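Aspartate aminotransferase (Leishmania major, PDB 4H51) probably catalyses the pyridoxal phosphate-dependent transfer of an amino group between L-aspartate and 2-oxoglutarate, working as a homodimer. Local coordinates at residues E95-I100 against L110-T115; L277-K282 against A288-V293. All blocks are in the same frame, centred on the assembly; numbering follows the deposited sequence.

From the N terminus, contact 1 comes first: helix 90-101 runs into an eight-residue connection and is met again by strand 110-116, closing a short helix-to-strand loop. Much later, contact 2 closes an even shorter one of six residues, where strand 274-280 gives way to helix 287-299. The two loops follow in series and neither nests in the other. They nevertheless join in space, because the strands are antiparallel neighbours in the large mixed sheet, probably hydrogen-bonded from V111 O to L279 N and from V113 O to L277 N. Helix 90-101 covers one face of this strand pair and helix 287-299 the other, so the sheet margin is sandwiched between them.

Contact 1 of 2, residues E95-I100 against L110-T115; sequences EAVKII and LVAVQT
The carbonyl oxygen of A96, one residue before the V97 that packs on L110 and A112, receives two N-H groups: I99 N, with I99 N to A96 O at 3.2 Å, and the side-chain amide NE2 of Q261. This contact belongs to the large, cofactor-binding domain of a fold-type I aminotransferase, where helix 90-101 lies over the outermost strand, 110-116, of the central mixed sheet. Q261 sits on strand 258-262, and its bond ties the helix to a strand deeper in that sheet, two places in from the edge.

V97 is the single side chain that the helical segment 95-100 brings to the strand, and its two methyls divide the work. With a first torsion of -60°, CG1 stands anti to the carbonyl carbon and CG2 lies between the backbone N and that carbon. CG1 reaches the third residue of the strand, 3.9 Å from A112 CB, while CG2 turns toward the strand's start and lies 4.0 Å from L110 CD2. In L110, CG also stands between backbone N and carbonyl carbon (73°), and the side chain slides past V97 in the opposite direction, its CD2 making the contact.

A112 meets V97 with its methyl, V97 CA and A112 CA being 7.9 Å apart. Helix 90-101 also sends I93 onto A112 and Y101 onto L110, widening the apolar seam, whereas V111 and V113 face helix 287-299. L110 CD2 finally lies against the branch point of the valine too, with V97 CB 4.1 Å from it.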
# COMPACT_ATOMS: atom_id res chain seq x y z
N GLU B 95 0.71 -0.24 19.98
CA GLU B 95 1.96 -0.86 20.43
C GLU B 95 3.17 -0.33 19.67
O GLU B 95 4.27 -0.15 20.27
CB GLU B 95 1.92 -2.39 20.32
CG GLU B 95 0.96 -3.12 21.23
CD GLU B 95 1.27 -3.04 22.72
OE1 GLU B 95 2.37 -2.62 23.11
OE2 GLU B 95 0.37 -3.45 23.48
N ALA B 96 3.00 -0.07 18.37
CA ALA B 96 4.08 0.38 17.54
C ALA B 96 4.54 1.76 17.99
O ALA B 96 5.73 1.99 18.14
CB ALA B 96 3.66 0.40 16.05
N VAL B 97 3.62 2.67 18.27
CA VAL B 97 4.06 4.03 18.62
C VAL B 97 4.71 4.03 20.02
O VAL B 97 5.60 4.86 20.28
CB VAL B 97 2.95 5.13 18.50
CG1 VAL B 97 2.43 5.22 17.04
CG2 VAL B 97 1.85 4.93 19.49
N LYS B 98 4.28 3.10 20.87
CA LYS B 98 4.89 2.92 22.19
C LYS B 98 6.36 2.61 22.11
O LYS B 98 7.12 3.06 22.97
CB LYS B 98 4.26 1.76 22.96
CG LYS B 98 3.14 2.17 23.87
CD LYS B 98 2.57 1.03 24.71
CE LYS B 98 1.07 1.26 24.87
NZ LYS B 98 0.39 0.41 25.90
N ILE B 99 6.80 1.83 21.14
CA ILE B 99 8.24 1.48 21.12
C ILE B 99 9.07 2.70 20.79
O ILE B 99 10.23 2.79 21.14
CB ILE B 99 8.60 0.30 20.19
CG1 ILE B 99 8.61 0.71 18.73
CG2 ILE B 99 7.70 -0.90 20.51
CD1 ILE B 99 9.46 -0.20 17.85
N ILE B 100 8.48 3.66 20.09
CA ILE B 100 9.25 4.82 19.74
C ILE B 100 9.25 5.82 20.91
O ILE B 100 10.34 6.26 21.29
CB ILE B 100 8.96 5.38 18.33
CG1 ILE B 100 9.83 6.61 18.07
CG2 ILE B 100 7.47 5.61 18.03
CD1 ILE B 100 11.26 6.17 17.71
N LEU B 110 -1.11 11.99 20.67
CA LEU B 110 -0.68 11.68 19.30
C LEU B 110 -1.78 11.09 18.42
O LEU B 110 -2.76 10.55 18.93
CB LEU B 110 0.56 10.83 19.31
CG LEU B 110 0.52 9.38 19.70
CD1 LEU B 110 -0.28 8.54 18.71
CD2 LEU B 110 1.97 8.88 19.77
N VAL B 111 -1.66 11.32 17.12
CA VAL B 111 -2.57 10.79 16.11
C VAL B 111 -1.72 9.90 15.22
O VAL B 111 -0.61 10.29 14.79
CB VAL B 111 -3.39 11.92 15.38
CG1 VAL B 111 -2.52 13.08 14.97
CG2 VAL B 111 -4.23 11.40 14.20
N ALA B 112 -2.20 8.68 14.97
CA ALA B 112 -1.40 7.71 14.24
C ALA B 112 -2.26 6.78 13.39
O ALA B 112 -3.39 6.47 13.78
CB ALA B 112 -0.58 6.86 15.23
N VAL B 113 -1.72 6.36 12.25
CA VAL B 113 -2.34 5.38 11.38
C VAL B 113 -1.29 4.34 10.99
O VAL B 113 -0.04 4.65 11.00
CB VAL B 113 -2.92 6.00 10.07
CG1 VAL B 113 -4.12 6.94 10.34
CG2 VAL B 113 -1.86 6.75 9.26
N GLN B 114 -1.79 3.15 10.64
CA GLN B 114 -0.99 2.14 9.99
C GLN B 114 -0.72 2.55 8.53
O GLN B 114 -1.59 3.11 7.85
CB GLN B 114 -1.70 0.76 10.09
CG GLN B 114 -0.98 -0.38 9.40
CD GLN B 114 -1.69 -1.68 9.50
OE1 GLN B 114 -2.51 -1.84 10.39
NE2 GLN B 114 -1.35 -2.65 8.61
N THR B 115 0.47 2.26 8.05
CA THR B 115 0.89 2.61 6.70
C THR B 115 1.51 1.42 5.99
O THR B 115 1.80 0.40 6.60
CB THR B 115 1.96 3.72 6.74
OG1 THR B 115 3.10 3.24 7.51
CG2 THR B 115 1.37 5.03 7.37

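Contact 2 of 2, residues L277-K282 against A288-V293; sequences LSLLLK and ADVKSV
V290 is the one residue of segment 288-293 to touch segment 277-282, and it meets L279 and L281 together. Its CA-CB bond is directed at the strand, but CB itself has no partner within 4.2 Å in segment 277-282, and the two methyls make the contacts. CG1, anti to the backbone N (173°), leads to L279, where V290 CG1 and L279 CD2 are 4.1 Å apart and the side chains cross at about a right angle. CG2, the branch anti to the carbonyl carbon, turns toward the chain beyond the strand's end and packs more closely, with V290 CG2 3.8 Å from L281 CD2. Each methyl of the valine thus meets the CD2 of a different leucine.

In the large domain of this aminotransferase fold, helix 287-299 lies across the margin of the central sheet, and V111 of the adjoining strand and L128 of helix 117-129 also pack against V290. The second subunit borders both segments: its W21 packs on L281 after the strand, and its Q27 N is hydrogen-bonded to S292 OG on the helix.

The same serine hydroxyl donates to the preceding turn, with S292 OG 2.6 Å from D289 O. It approaches at a C=O...donor angle of 127° and is tilted 22° from the carbonyl plane; D289 O is shared with the helical donor V293 N, 3.2 Å away.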
# COMPACT_ATOMS: atom_id res chain seq x y z
N LEU B 277 2.50 5.99 10.63
CA LEU B 277 2.77 7.43 10.59
C LEU B 277 2.10 8.05 11.79
O LEU B 277 0.92 7.77 12.06
CB LEU B 277 2.19 8.08 9.29
CG LEU B 277 2.31 9.61 9.24
CD1 LEU B 277 3.74 10.10 8.96
CD2 LEU B 277 1.36 10.10 8.14
N SER B 278 2.83 8.88 12.52
CA SER B 278 2.34 9.46 13.74
C SER B 278 2.74 10.96 13.85
O SER B 278 3.79 11.37 13.35
CB SER B 278 2.80 8.65 14.94
OG SER B 278 4.17 8.77 15.15
N LEU B 279 1.86 11.73 14.46
CA LEU B 279 2.07 13.13 14.78
C LEU B 279 1.78 13.37 16.26
O LEU B 279 0.73 12.98 16.76
CB LEU B 279 1.11 14.03 13.99
CG LEU B 279 1.18 15.55 14.19
CD1 LEU B 279 2.52 16.14 13.77
CD2 LEU B 279 0.08 16.26 13.43
N LEU B 280 2.69 14.06 16.90
CA LEU B 280 2.47 14.64 18.21
C LEU B 280 1.88 16.01 18.05
O LEU B 280 2.50 16.87 17.43
CB LEU B 280 3.81 14.83 18.92
CG LEU B 280 4.62 13.57 19.18
CD1 LEU B 280 5.90 13.92 19.96
CD2 LEU B 280 3.78 12.53 19.90
N LEU B 281 0.73 16.27 18.66
CA LEU B 281 0.11 17.56 18.44
C LEU B 281 -0.15 18.35 19.74
O LEU B 281 -0.84 17.89 20.66
CB LEU B 281 -1.11 17.41 17.50
CG LEU B 281 -1.70 18.64 16.79
CD1 LEU B 281 -0.66 19.59 16.20
CD2 LEU B 281 -2.70 18.28 15.72
N LYS B 282 0.49 19.52 19.78
CA LYS B 282 0.26 20.54 20.78
C LYS B 282 -1.21 20.57 21.19
O LYS B 282 -1.53 20.32 22.37
CB LYS B 282 0.69 21.90 20.21
N ALA B 288 -8.48 14.86 15.81
CA ALA B 288 -9.53 14.22 15.01
C ALA B 288 -9.48 14.74 13.59
O ALA B 288 -9.62 13.97 12.66
CB ALA B 288 -10.94 14.41 15.62
N ASP B 289 -9.25 16.04 13.45
CA ASP B 289 -9.20 16.69 12.14
C ASP B 289 -8.01 16.13 11.32
O ASP B 289 -8.13 15.83 10.13
CB ASP B 289 -9.03 18.20 12.28
CG ASP B 289 -10.30 18.92 12.69
OD1 ASP B 289 -11.36 18.26 12.85
OD2 ASP B 289 -10.20 20.17 12.85
N VAL B 290 -6.85 16.03 11.95
CA VAL B 290 -5.66 15.46 11.27
C VAL B 290 -5.93 14.01 10.85
O VAL B 290 -5.63 13.63 9.71
CB VAL B 290 -4.39 15.55 12.15
CG1 VAL B 290 -3.20 14.80 11.50
CG2 VAL B 290 -3.99 16.99 12.36
N LYS B 291 -6.51 13.21 11.75
CA LYS B 291 -6.83 11.82 11.44
C LYS B 291 -7.77 11.72 10.21
O LYS B 291 -7.60 10.86 9.34
CB LYS B 291 -7.50 11.15 12.64
CG LYS B 291 -8.02 9.74 12.37
CD LYS B 291 -6.92 8.69 12.33
CE LYS B 291 -7.36 7.43 13.10
NZ LYS B 291 -8.79 7.16 12.75
N SER B 292 -8.70 12.66 10.13
CA SER B 292 -9.68 12.67 9.02
C SER B 292 -8.97 12.93 7.69
O SER B 292 -9.31 12.37 6.63
CB SER B 292 -10.78 13.74 9.28
OG SER B 292 -10.31 15.05 8.93
N VAL B 293 -7.93 13.72 7.73
CA VAL B 293 -7.12 13.94 6.53
C VAL B 293 -6.29 12.70 6.19
O VAL B 293 -6.22 12.29 5.05
CB VAL B 293 -6.21 15.18 6.69
CG1 VAL B 293 -5.33 15.37 5.47
CG2 VAL B 293 -7.05 16.46 6.95